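Long-range contacts in insect group II chitinase (Ostrinia furnacalis, PDB 5Y2B), which probably hydrolyses chitin as a family 18 glycoside hydrolase, cutting beta-1,4 links between N-acetylglucosamine units: residues Tyr13-Trp18 against Trp58-Asn63; Gly42-Gly47 against Val79-Gly84; Met246-Tyr251 against Lys329-Phe334; Lys282-Tyr287 against Leu348-Tyr353. One frame throughout, in Å; residues are numbered along the deposited sequence.

Interaction 1 (Tyr13-Trp18 against Trp58-Asn63). With NAG (2-acetamido-2-deoxy-beta-D-glucopyranose), chain B.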
# COMPACT_ATOMS: atom_id res chain seq x y z
N TYR A 13 -3.46 -8.34 0.65
CA TYR A 13 -4.62 -9.01 0.07
C TYR A 13 -5.85 -8.11 0.28
O TYR A 13 -5.96 -7.46 1.32
CB TYR A 13 -4.82 -10.38 0.78
CG TYR A 13 -6.15 -10.98 0.48
CD1 TYR A 13 -6.33 -11.74 -0.68
CD2 TYR A 13 -7.24 -10.75 1.30
CE1 TYR A 13 -7.55 -12.24 -1.01
CE2 TYR A 13 -8.48 -11.27 0.99
CZ TYR A 13 -8.62 -12.01 -0.18
OH TYR A 13 -9.81 -12.54 -0.52
N THR A 14 -6.76 -8.03 -0.69
CA THR A 14 -7.94 -7.18 -0.51
C THR A 14 -9.21 -8.00 -0.67
O THR A 14 -9.37 -8.71 -1.67
CB THR A 14 -7.98 -5.99 -1.47
OG1 THR A 14 -8.11 -6.45 -2.82
CG2 THR A 14 -6.72 -5.12 -1.33
N ASN A 15 -10.12 -7.92 0.31
CA ASN A 15 -11.26 -8.81 0.21
C ASN A 15 -12.22 -8.41 -0.92
O ASN A 15 -12.95 -9.27 -1.42
CB ASN A 15 -12.00 -8.94 1.55
CG ASN A 15 -12.54 -7.64 2.09
OD1 ASN A 15 -12.45 -6.60 1.45
ND2 ASN A 15 -13.08 -7.69 3.27
N TRP A 16 -12.19 -7.16 -1.39
CA TRP A 16 -13.16 -6.76 -2.40
C TRP A 16 -12.73 -7.13 -3.82
O TRP A 16 -13.52 -6.93 -4.77
CB TRP A 16 -13.43 -5.25 -2.31
CG TRP A 16 -12.24 -4.42 -2.61
CD1 TRP A 16 -11.86 -3.94 -3.84
CD2 TRP A 16 -11.24 -3.95 -1.67
NE1 TRP A 16 -10.71 -3.20 -3.72
CE2 TRP A 16 -10.31 -3.18 -2.41
CE3 TRP A 16 -11.07 -4.08 -0.28
CZ2 TRP A 16 -9.21 -2.56 -1.81
CZ3 TRP A 16 -9.97 -3.46 0.32
CH2 TRP A 16 -9.06 -2.70 -0.45
N SER A 17 -11.52 -7.65 -4.01
CA SER A 17 -11.12 -8.06 -5.34
C SER A 17 -11.86 -9.31 -5.81
O SER A 17 -11.71 -9.71 -6.97
CB SER A 17 -9.60 -8.29 -5.37
OG SER A 17 -9.29 -9.13 -4.28
N TRP A 18 -12.61 -9.95 -4.91
CA TRP A 18 -13.54 -11.01 -5.27
C TRP A 18 -14.68 -10.51 -6.16
O TRP A 18 -15.21 -11.26 -6.98
CB TRP A 18 -14.14 -11.58 -3.98
CG TRP A 18 -14.91 -12.86 -4.10
CD1 TRP A 18 -14.63 -13.92 -4.93
CD2 TRP A 18 -16.04 -13.25 -3.32
NE1 TRP A 18 -15.54 -14.94 -4.71
CE2 TRP A 18 -16.41 -14.55 -3.73
CE3 TRP A 18 -16.75 -12.64 -2.27
CZ2 TRP A 18 -17.48 -15.24 -3.16
CZ3 TRP A 18 -17.81 -13.33 -1.69
CH2 TRP A 18 -18.18 -14.62 -2.15
N TRP A 58 -20.18 -10.91 4.40
CA TRP A 58 -20.46 -11.97 3.43
C TRP A 58 -19.19 -12.73 3.10
O TRP A 58 -19.15 -13.96 3.19
CB TRP A 58 -21.11 -11.41 2.16
CG TRP A 58 -21.39 -12.44 1.03
CD1 TRP A 58 -20.96 -12.37 -0.26
CD2 TRP A 58 -22.23 -13.62 1.11
NE1 TRP A 58 -21.45 -13.45 -1.00
CE2 TRP A 58 -22.22 -14.23 -0.17
CE3 TRP A 58 -22.97 -14.22 2.14
CZ2 TRP A 58 -22.92 -15.42 -0.46
CZ3 TRP A 58 -23.65 -15.42 1.87
CH2 TRP A 58 -23.64 -16.00 0.58
N SER A 59 -18.12 -12.01 2.71
CA SER A 59 -16.87 -12.67 2.36
C SER A 59 -16.08 -13.07 3.61
O SER A 59 -15.68 -14.24 3.74
CB SER A 59 -16.05 -11.76 1.43
OG SER A 59 -15.53 -10.62 2.12
N ASP A 60 -15.88 -12.14 4.56
CA ASP A 60 -14.95 -12.36 5.68
C ASP A 60 -15.42 -13.48 6.62
O ASP A 60 -14.61 -14.30 7.06
CB ASP A 60 -14.78 -11.07 6.49
CG ASP A 60 -14.25 -9.92 5.65
OD1 ASP A 60 -13.72 -10.22 4.56
OD2 ASP A 60 -14.39 -8.74 6.05
N TYR A 61 -16.72 -13.48 6.97
CA TYR A 61 -17.31 -14.44 7.90
C TYR A 61 -18.03 -15.55 7.15
O TYR A 61 -17.64 -16.71 7.24
CB TYR A 61 -18.31 -13.75 8.85
CG TYR A 61 -17.81 -12.68 9.80
CD1 TYR A 61 -16.48 -12.64 10.24
CD2 TYR A 61 -18.69 -11.71 10.30
CE1 TYR A 61 -16.02 -11.61 11.16
CE2 TYR A 61 -18.25 -10.69 11.21
CZ TYR A 61 -16.91 -10.64 11.63
OH TYR A 61 -16.51 -9.62 12.51
N ASP A 62 -19.09 -15.21 6.40
CA ASP A 62 -19.97 -16.25 5.85
C ASP A 62 -19.22 -17.10 4.84
O ASP A 62 -19.43 -18.32 4.78
CB ASP A 62 -21.23 -15.63 5.22
CG ASP A 62 -22.03 -14.74 6.22
OD1 ASP A 62 -22.08 -15.06 7.43
OD2 ASP A 62 -22.58 -13.68 5.80
N ASN A 63 -18.34 -16.51 4.04
CA ASN A 63 -17.56 -17.29 3.09
C ASN A 63 -16.15 -17.57 3.57
O ASN A 63 -15.34 -18.08 2.79
CB ASN A 63 -17.53 -16.62 1.73
CG ASN A 63 -18.83 -16.88 0.96
OD1 ASN A 63 -18.93 -17.88 0.25
ND2 ASN A 63 -19.83 -16.00 1.14
C1 NAG B . -12.39 -0.09 -2.12
C2 NAG B . -13.48 -0.59 -1.22
C3 NAG B . -14.35 -1.61 -1.95
C4 NAG B . -14.85 -1.06 -3.29
C5 NAG B . -13.67 -0.49 -4.11
C6 NAG B . -14.12 0.27 -5.34
C7 NAG B . -13.19 -0.75 1.24
C8 NAG B . -12.53 -1.53 2.36
N2 NAG B . -12.92 -1.18 -0.00
O3 NAG B . -15.43 -1.99 -1.11
O4 NAG B . -15.31 -2.12 -4.12
O5 NAG B . -12.94 0.42 -3.30
O6 NAG B . -13.04 0.50 -6.23
O7 NAG B . -13.93 0.22 1.44
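Asn15 and Asp60 supply the polar link. Asn15 ND2 donates to the syn lone pair of Asp60 OD1 at 2.9 Å, with 165° at the hydrogen, and the amide and carboxylate are nearly coplanar. Asp60 OD1 also bonds Tyr41 OH, and OD2 bonds Asp56 N, which together should fix the rotation of the carboxylate.

Aromatic packing makes the second cluster. The outer rim of Trp18 meets Trp58, with Trp18 CZ3 3.6 Å from Trp58 CD1; the planes lie 27° apart but are slid so far that the rings barely overlap. Ser59 CB packs 3.9 Å from Trp18 CE3. Asn63 meets both indoles: its ND2 donates to Trp58 O at 3.0 Å and sits above the centre of the Trp58 ring, while its CG lies 3.9 Å from Trp18 CH2.

Sugar contact falls to Trp16, whose indole lies under the NAG of chain B, CE3 3.5 Å from N2, the aromatic platform expected of a chitinase cleft; Thr14 CB backs the opposite face.

The contact thus joins the turn leaving strand 8-14 to helix 57-62, with Phe65 of helix 65-70 against Trp18 and strand 38-46 beside Asn15.

Interaction 2 (Gly42-Gly47 against Val79-Gly84). With NAG (2-acetamido-2-deoxy-beta-D-glucopyranose), chain C.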
# COMPACT_ATOMS: atom_id res chain seq x y z
N GLY A 42 -6.62 -6.72 3.86
CA GLY A 42 -7.38 -5.47 3.84
C GLY A 42 -8.84 -5.76 3.53
O GLY A 42 -9.14 -6.45 2.56
N PHE A 43 -9.75 -5.26 4.37
CA PHE A 43 -9.53 -4.43 5.54
C PHE A 43 -10.61 -4.84 6.54
O PHE A 43 -11.74 -5.13 6.12
CB PHE A 43 -9.69 -2.92 5.23
CG PHE A 43 -8.46 -2.27 4.63
CD1 PHE A 43 -7.30 -2.14 5.36
CD2 PHE A 43 -8.49 -1.77 3.33
CE1 PHE A 43 -6.17 -1.58 4.81
CE2 PHE A 43 -7.38 -1.18 2.77
CZ PHE A 43 -6.21 -1.09 3.51
N ALA A 44 -10.27 -4.90 7.83
CA ALA A 44 -11.28 -4.73 8.88
C ALA A 44 -11.51 -3.23 9.11
O ALA A 44 -10.67 -2.41 8.74
CB ALA A 44 -10.82 -5.42 10.18
N VAL A 45 -12.66 -2.87 9.71
CA VAL A 45 -13.02 -1.47 9.93
C VAL A 45 -13.41 -1.24 11.38
O VAL A 45 -13.59 -2.18 12.16
CB VAL A 45 -14.14 -0.96 8.99
CG1 VAL A 45 -13.69 -0.98 7.50
CG2 VAL A 45 -15.43 -1.74 9.19
N LEU A 46 -13.53 0.04 11.76
CA LEU A 46 -13.92 0.43 13.11
C LEU A 46 -15.44 0.56 13.16
O LEU A 46 -16.01 1.43 12.50
CB LEU A 46 -13.26 1.75 13.52
CG LEU A 46 -13.26 2.07 15.01
CD1 LEU A 46 -12.41 1.00 15.76
CD2 LEU A 46 -12.74 3.51 15.25
N GLY A 47 -16.09 -0.30 13.92
CA GLY A 47 -17.53 -0.24 14.04
C GLY A 47 -17.98 0.95 14.87
O GLY A 47 -17.19 1.64 15.52
N VAL A 79 0.44 -13.93 8.56
CA VAL A 79 -0.79 -13.31 8.04
C VAL A 79 -1.35 -12.35 9.09
O VAL A 79 -1.82 -12.80 10.14
CB VAL A 79 -1.83 -14.36 7.65
CG1 VAL A 79 -3.14 -13.69 7.13
CG2 VAL A 79 -1.26 -15.32 6.61
N SER A 80 -1.30 -11.05 8.80
CA SER A 80 -1.88 -10.03 9.67
C SER A 80 -3.21 -9.52 9.11
O SER A 80 -3.48 -9.63 7.91
CB SER A 80 -0.94 -8.82 9.84
OG SER A 80 0.26 -9.17 10.49
N LEU A 81 -4.01 -8.91 9.99
CA LEU A 81 -5.25 -8.25 9.62
C LEU A 81 -5.04 -6.74 9.64
O LEU A 81 -4.65 -6.18 10.66
CB LEU A 81 -6.39 -8.64 10.56
CG LEU A 81 -7.75 -7.95 10.32
CD1 LEU A 81 -8.33 -8.25 8.93
CD2 LEU A 81 -8.72 -8.36 11.37
N ALA A 82 -5.32 -6.06 8.52
CA ALA A 82 -5.24 -4.61 8.50
C ALA A 82 -6.55 -3.97 8.96
O ALA A 82 -7.64 -4.39 8.58
CB ALA A 82 -4.86 -4.09 7.11
N LEU A 83 -6.42 -2.91 9.75
CA LEU A 83 -7.56 -2.16 10.24
C LEU A 83 -7.49 -0.78 9.62
O LEU A 83 -6.47 -0.09 9.73
CB LEU A 83 -7.55 -2.07 11.78
CG LEU A 83 -8.50 -1.05 12.41
CD1 LEU A 83 -9.96 -1.50 12.33
CD2 LEU A 83 -8.11 -0.81 13.88
N GLY A 84 -8.57 -0.39 8.93
CA GLY A 84 -8.68 0.96 8.43
C GLY A 84 -8.74 1.03 6.92
O GLY A 84 -9.70 0.54 6.32
C1 NAG C . -3.48 3.24 0.46
C2 NAG C . -4.39 2.36 1.39
C3 NAG C . -5.58 1.76 0.62
C4 NAG C . -5.64 2.34 -0.79
C5 NAG C . -4.33 2.12 -1.53
C6 NAG C . -4.27 2.89 -2.83
C7 NAG C . -2.56 0.70 1.69
C8 NAG C . -1.92 -0.28 2.69
N2 NAG C . -3.65 1.35 2.14
O3 NAG C . -6.76 2.05 1.37
O4 NAG C . -6.56 1.63 -1.62
O5 NAG C . -3.20 2.54 -0.76
O6 NAG C . -3.05 2.64 -3.48
O7 NAG C . -2.10 0.86 0.54
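Neighbouring parallel strands of the TIM barrel, 38-46 and 78-84, meet here, Ala44 being paired with Leu83. Two backbone bonds join them: Ala44 N donates to Ala82 O at 2.8 Å, and Gly84 N to Ala44 O at 2.9 Å. Beside them, Leu83 CA approaches Ala44 O to 3.5 Å in a CA-H...O contact. The strand segments diverge by 48°, in keeping with the strong twist and curl of a barrel wall.

On the side facing the sugar, the Phe43 ring leans over the neighbouring strand. Phe43 CD1 rests 3.6 Å from Ala82 CB, and Gly84 O lies over one ring face, 3.5 Å from Phe43 CG. The peptide before Phe43 is cis, a non-proline cis bond of the kind recurrent around the substrate cleft of family 18 chitinases. The ring's far end meets the sugar: Phe43 CE2 lies 3.6 Å from O3 of the NAG of chain C. Asp126 OD2 and Tyr198 OH hydrogen-bond the same sugar.

On the side facing the outer helices, Ala44 CB lodges 3.8 Å from Leu81 CD2. Leu83, with CG anti to its N (chi1 166°), carries CD1 across to the backbone of Val45, 3.6 Å from its C. Phe107 of helix 101-118 packs on Leu83, and Tyr66 of helix 65-70 on Leu81 and Ala44. Gly84 has positive phi (117°), a backbone shape that calls for glycine.

Interaction 3 (Met246-Tyr251 against Lys329-Phe334). With NAG (2-acetamido-2-deoxy-beta-D-glucopyranose), chain C.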
# COMPACT_ATOMS: atom_id res chain seq x y z
N MET A 246 9.44 -0.77 1.93
CA MET A 246 9.11 0.27 0.95
C MET A 246 7.95 -0.18 0.05
O MET A 246 8.04 -1.22 -0.60
CB MET A 246 10.34 0.59 0.09
CG MET A 246 10.01 1.74 -0.88
SD MET A 246 11.40 2.27 -1.86
CE MET A 246 11.32 1.16 -3.21
N GLY A 247 6.91 0.66 -0.03
CA GLY A 247 5.71 0.33 -0.79
C GLY A 247 5.95 0.44 -2.30
O GLY A 247 6.57 1.38 -2.78
N MET A 248 5.41 -0.52 -3.06
CA MET A 248 5.43 -0.43 -4.51
C MET A 248 4.05 -0.71 -5.08
O MET A 248 3.43 -1.72 -4.73
CB MET A 248 6.43 -1.39 -5.12
CG MET A 248 7.95 -0.87 -4.95
SD MET A 248 9.06 -2.22 -5.14
CE MET A 248 8.88 -3.15 -3.63
N PRO A 249 3.56 0.13 -6.01
CA PRO A 249 2.21 -0.04 -6.56
C PRO A 249 2.18 -1.05 -7.70
O PRO A 249 3.05 -1.05 -8.58
CB PRO A 249 1.87 1.36 -7.08
CG PRO A 249 3.24 1.85 -7.59
CD PRO A 249 4.31 1.20 -6.69
N MET A 250 1.16 -1.92 -7.66
CA MET A 250 0.89 -2.86 -8.75
C MET A 250 -0.15 -2.31 -9.70
O MET A 250 -0.81 -3.08 -10.40
CB MET A 250 0.44 -4.23 -8.22
CG MET A 250 1.36 -4.88 -7.14
SD MET A 250 2.89 -5.58 -7.77
CE MET A 250 3.99 -4.16 -7.63
N TYR A 251 -0.34 -0.99 -9.71
CA TYR A 251 -1.44 -0.35 -10.44
C TYR A 251 -0.94 1.01 -10.89
O TYR A 251 0.18 1.45 -10.56
CB TYR A 251 -2.70 -0.21 -9.57
CG TYR A 251 -2.42 0.72 -8.42
CD1 TYR A 251 -1.77 0.26 -7.29
CD2 TYR A 251 -2.72 2.07 -8.50
CE1 TYR A 251 -1.47 1.09 -6.26
CE2 TYR A 251 -2.43 2.92 -7.50
CZ TYR A 251 -1.80 2.43 -6.38
OH TYR A 251 -1.51 3.28 -5.38
N LYS A 329 13.00 -3.26 -10.55
CA LYS A 329 14.34 -3.73 -10.23
C LYS A 329 15.20 -2.59 -9.69
O LYS A 329 15.99 -2.78 -8.78
CB LYS A 329 14.97 -4.39 -11.47
CG LYS A 329 14.11 -5.60 -11.94
CD LYS A 329 14.87 -6.72 -12.69
CE LYS A 329 14.12 -8.14 -12.57
NZ LYS A 329 14.09 -8.92 -11.21
N LYS A 330 14.99 -1.39 -10.21
CA LYS A 330 15.70 -0.23 -9.68
C LYS A 330 15.28 0.07 -8.23
O LYS A 330 16.13 0.29 -7.36
CB LYS A 330 15.45 0.96 -10.61
CG LYS A 330 16.33 2.10 -10.27
CD LYS A 330 16.76 2.94 -11.46
CE LYS A 330 17.80 4.00 -10.97
NZ LYS A 330 17.92 5.21 -11.86
N LYS A 331 13.97 0.07 -7.96
CA LYS A 331 13.47 0.31 -6.61
C LYS A 331 13.99 -0.74 -5.64
O LYS A 331 14.28 -0.42 -4.48
CB LYS A 331 11.94 0.32 -6.59
CG LYS A 331 11.37 1.53 -7.32
CD LYS A 331 9.87 1.68 -7.15
CE LYS A 331 9.38 2.95 -7.84
NZ LYS A 331 7.87 3.11 -7.73
N VAL A 332 14.10 -1.99 -6.09
CA VAL A 332 14.51 -3.03 -5.16
C VAL A 332 16.01 -2.95 -4.88
O VAL A 332 16.43 -3.16 -3.74
CB VAL A 332 14.05 -4.42 -5.65
CG1 VAL A 332 14.47 -5.47 -4.66
CG2 VAL A 332 12.55 -4.44 -5.75
N ASN A 333 16.83 -2.62 -5.90
CA ASN A 333 18.25 -2.39 -5.60
C ASN A 333 18.40 -1.23 -4.64
O ASN A 333 19.31 -1.21 -3.80
CB ASN A 333 19.05 -2.12 -6.87
CG ASN A 333 19.34 -3.37 -7.63
OD1 ASN A 333 20.14 -4.21 -7.21
ND2 ASN A 333 18.67 -3.54 -8.77
N PHE A 334 17.50 -0.24 -4.75
CA PHE A 334 17.50 0.88 -3.82
C PHE A 334 17.18 0.41 -2.40
O PHE A 334 17.87 0.76 -1.44
CB PHE A 334 16.49 1.93 -4.29
CG PHE A 334 16.21 3.02 -3.28
CD1 PHE A 334 16.99 4.15 -3.24
CD2 PHE A 334 15.14 2.92 -2.40
CE1 PHE A 334 16.72 5.18 -2.33
CE2 PHE A 334 14.87 3.92 -1.48
CZ PHE A 334 15.65 5.06 -1.44
C1 NAG C . -3.48 3.24 0.46
C2 NAG C . -4.39 2.36 1.39
C3 NAG C . -5.58 1.76 0.62
C4 NAG C . -5.64 2.34 -0.79
C5 NAG C . -4.33 2.12 -1.53
C6 NAG C . -4.27 2.89 -2.83
C7 NAG C . -2.56 0.70 1.69
C8 NAG C . -1.92 -0.28 2.69
N2 NAG C . -3.65 1.35 2.14
O3 NAG C . -6.76 2.05 1.37
O4 NAG C . -6.56 1.63 -1.62
O5 NAG C . -3.20 2.54 -0.76
O6 NAG C . -3.05 2.64 -3.48
O7 NAG C . -2.10 0.86 0.54
O HOH W 1 7.40 2.86 -4.90
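Lys331 NZ is gripped from several sides: it forms a salt bridge with Asp323, donates to Ala212 O, and gives a 2.9 Å hydrogen bond to water 1. That water donates in turn to Gly247 O at 2.7 Å, bridging helix and strand. These partners would probably keep the buried ammonium charged. The contact belongs to the TIM barrel wall, where helix 325-337 packs outside strand 244-257, and the pieces that meet, 329-334 and 246-249, run almost exactly antiparallel.

The rest of the interface is sulfur and aliphatic packing. The extended methylene chain of Lys331 runs from the helix to the strand, and Met248 slides past it in the opposite direction, Met248 CG 3.9 Å from Lys331 CD. Met246 comes across the base of the same lysine: the bend at its chi3 (86°) turns CE to Lys331 CB, 3.5 Å away. Met246 SD also reaches Phe334 CD2 at 3.8 Å, an oblique Met-aromatic contact. Val332 CG2 lies 4.2 Å from Met248 SD. Ile231 of helix 227-236 packs against both Met246 and Phe334, and Leu372 of helix 363-373 against Val332.

Past the packed residues, segment 246-251 turns inward to the sugar. Tyr251 OH, also bonded to Asp199 OD1, accepts a hydrogen bond from O6 of the NAG of chain C at 2.5 Å.

Interaction 4 (Lys282-Tyr287 against Leu348-Tyr353). With NAG (2-acetamido-2-deoxy-beta-D-glucopyranose), chain D.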
# COMPACT_ATOMS: atom_id res chain seq x y z
N LYS A 282 -12.83 5.09 -11.79
CA LYS A 282 -12.19 6.24 -12.41
C LYS A 282 -10.94 6.64 -11.65
O LYS A 282 -10.93 6.67 -10.42
CB LYS A 282 -13.19 7.39 -12.47
CG LYS A 282 -12.60 8.71 -12.91
CD LYS A 282 -13.67 9.79 -12.90
CE LYS A 282 -14.79 9.44 -13.87
NZ LYS A 282 -14.32 9.24 -15.30
N GLY A 283 -9.87 6.92 -12.37
CA GLY A 283 -8.65 7.35 -11.74
C GLY A 283 -7.57 6.29 -11.59
O GLY A 283 -6.40 6.67 -11.44
N PHE A 284 -7.89 4.97 -11.61
CA PHE A 284 -6.81 3.98 -11.56
C PHE A 284 -7.09 2.76 -12.42
O PHE A 284 -8.21 2.50 -12.85
CB PHE A 284 -6.45 3.57 -10.11
CG PHE A 284 -7.21 2.38 -9.57
CD1 PHE A 284 -8.42 2.55 -8.90
CD2 PHE A 284 -6.66 1.09 -9.63
CE1 PHE A 284 -9.10 1.43 -8.37
CE2 PHE A 284 -7.32 0.00 -9.12
CZ PHE A 284 -8.56 0.17 -8.50
N LEU A 285 -6.01 2.03 -12.70
CA LEU A 285 -6.04 0.82 -13.50
C LEU A 285 -5.05 -0.17 -12.90
O LEU A 285 -3.95 0.22 -12.50
CB LEU A 285 -5.66 1.08 -14.94
CG LEU A 285 -6.52 2.05 -15.71
CD1 LEU A 285 -5.83 2.33 -17.01
CD2 LEU A 285 -7.91 1.44 -15.96
N ALA A 286 -5.48 -1.42 -12.80
CA ALA A 286 -4.59 -2.50 -12.41
C ALA A 286 -3.51 -2.66 -13.47
O ALA A 286 -3.73 -2.37 -14.66
CB ALA A 286 -5.38 -3.81 -12.26
N TYR A 287 -2.36 -3.18 -13.07
CA TYR A 287 -1.33 -3.44 -14.06
C TYR A 287 -1.83 -4.37 -15.15
O TYR A 287 -1.46 -4.21 -16.32
CB TYR A 287 -0.11 -4.07 -13.42
CG TYR A 287 0.99 -4.32 -14.42
CD1 TYR A 287 1.77 -3.26 -14.93
CD2 TYR A 287 1.25 -5.59 -14.87
CE1 TYR A 287 2.80 -3.50 -15.83
CE2 TYR A 287 2.27 -5.85 -15.79
CZ TYR A 287 3.04 -4.79 -16.25
OH TYR A 287 4.04 -5.05 -17.15
N LEU A 348 -1.92 -7.71 -4.19
CA LEU A 348 -1.71 -8.98 -4.89
C LEU A 348 -2.53 -9.05 -6.16
O LEU A 348 -2.04 -9.48 -7.21
CB LEU A 348 -2.10 -10.15 -3.98
CG LEU A 348 -0.98 -10.50 -3.01
CD1 LEU A 348 -1.57 -11.31 -1.85
CD2 LEU A 348 0.14 -11.23 -3.76
N ASP A 349 -3.77 -8.59 -6.08
CA ASP A 349 -4.81 -8.79 -7.08
C ASP A 349 -4.74 -7.79 -8.22
O ASP A 349 -5.55 -7.88 -9.15
CB ASP A 349 -6.16 -8.66 -6.42
CG ASP A 349 -6.28 -7.35 -5.62
OD1 ASP A 349 -6.71 -6.31 -6.18
OD2 ASP A 349 -5.91 -7.38 -4.41
N LEU A 350 -3.83 -6.82 -8.15
CA LEU A 350 -3.70 -5.83 -9.21
C LEU A 350 -2.54 -6.13 -10.16
O LEU A 350 -2.53 -5.60 -11.28
CB LEU A 350 -3.54 -4.41 -8.62
CG LEU A 350 -4.73 -3.98 -7.74
CD1 LEU A 350 -4.50 -2.73 -6.88
CD2 LEU A 350 -5.98 -3.80 -8.66
N ASP A 351 -1.58 -6.95 -9.73
CA ASP A 351 -0.54 -7.49 -10.60
C ASP A 351 -1.16 -8.42 -11.63
O ASP A 351 -2.32 -8.81 -11.51
CB ASP A 351 0.51 -8.21 -9.75
CG ASP A 351 1.82 -8.49 -10.50
OD1 ASP A 351 2.02 -8.01 -11.63
OD2 ASP A 351 2.64 -9.22 -9.94
N ASP A 352 -0.41 -8.78 -12.68
CA ASP A 352 -0.94 -9.70 -13.70
C ASP A 352 -0.80 -11.16 -13.23
O ASP A 352 -0.03 -11.96 -13.77
CB ASP A 352 -0.23 -9.49 -15.02
CG ASP A 352 -0.88 -10.28 -16.15
OD1 ASP A 352 -2.06 -10.71 -15.97
OD2 ASP A 352 -0.22 -10.46 -17.20
N TYR A 353 -1.60 -11.50 -12.19
CA TYR A 353 -1.49 -12.83 -11.61
C TYR A 353 -1.99 -13.90 -12.57
O TYR A 353 -1.56 -15.05 -12.44
CB TYR A 353 -2.23 -12.94 -10.26
CG TYR A 353 -3.70 -12.62 -10.37
CD1 TYR A 353 -4.12 -11.30 -10.41
CD2 TYR A 353 -4.67 -13.63 -10.42
CE1 TYR A 353 -5.46 -10.97 -10.52
CE2 TYR A 353 -6.05 -13.31 -10.51
CZ TYR A 353 -6.43 -11.97 -10.58
OH TYR A 353 -7.76 -11.58 -10.69
C1 NAG D . -7.87 2.04 -1.76
C2 NAG D . -8.39 1.37 -3.02
C3 NAG D . -9.89 1.50 -3.09
C4 NAG D . -10.46 0.89 -1.82
C5 NAG D . -9.88 1.63 -0.61
C6 NAG D . -10.33 1.03 0.71
C7 NAG D . -6.86 1.19 -4.95
C8 NAG D . -6.23 1.94 -6.14
N2 NAG D . -7.73 1.89 -4.22
O3 NAG D . -10.34 0.82 -4.24
O4 NAG D . -11.84 1.11 -1.70
O5 NAG D . -8.46 1.48 -0.65
O6 NAG D . -9.95 1.85 1.80
O7 NAG D . -6.61 0.00 -4.68
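Leu350, Tyr287 and Ala286 make up most of this contact, and Leu350 is its hub. With CG anti to the carbonyl carbon (chi1 -60°) and the branch set by chi2, Leu350 CD2 lies 3.6 Å from Ala286 CB and at the edge of the Phe284 ring, 4.1 Å from Phe284 CE2. Leu350 O meanwhile lies 3.5 Å from Ala286 CB and takes a weak hydrogen bond from Tyr287 N at 3.0 Å, bent to 120° at the hydrogen. Tyr287 N also hydrogen-bonds Met250 O, and the bond to Leu350 O is the weak addition.

Tyr287, with CG anti to its N (chi1 -179°), runs its ring beside two acids. The ring and the Asp351 side chain point the same way, Tyr287 CD2 4.1 Å from Asp351 OD1, while Asp352 CB sits at the ring edge. Tyr287 OH goes on to Gln359. Asp351 OD1 bonds Leu364 N and its OD2 bonds Leu365 N and His362; Asp352 OD1 and OD2 bond Arg356 N and Cys357 N.

Phe284 joins this cluster to the substrate cleft. The acetamide methyl C8 of the NAG of chain D lies over the centre of its ring, 3.6 Å from Phe284 CD1, a CH-pi contact.

The loop after strand 342-346 is thus wedged between strand 284-286, which pairs antiparallel with strand 244-257, and the start of helix 363-373, where Leu364 meets Tyr287 and Pro363 meets both acids.

The four contacts surround one chitin-like chain: the NAG units of chains B, D and C are linked, O4 of C lying 1.4 Å from C1 of D, and O4 of D likewise from C1 of B. Interaction 1 touches the first, interaction 4 the second, and interactions 2 and 3 share the third from opposite sides of the chain's centre, their own centres 24 Å apart. Interactions 1 and 2 meet through Tyr13 O and Gly42 N, 2.7 Å apart, and Trp16 packs on Phe43. Thr14 OG1 reaches Asp349 OD2 at 2.9 Å, tying interaction 1 to 4. Interactions 3 and 4 join where Tyr251 CB packs 3.2 Å from Leu285 O.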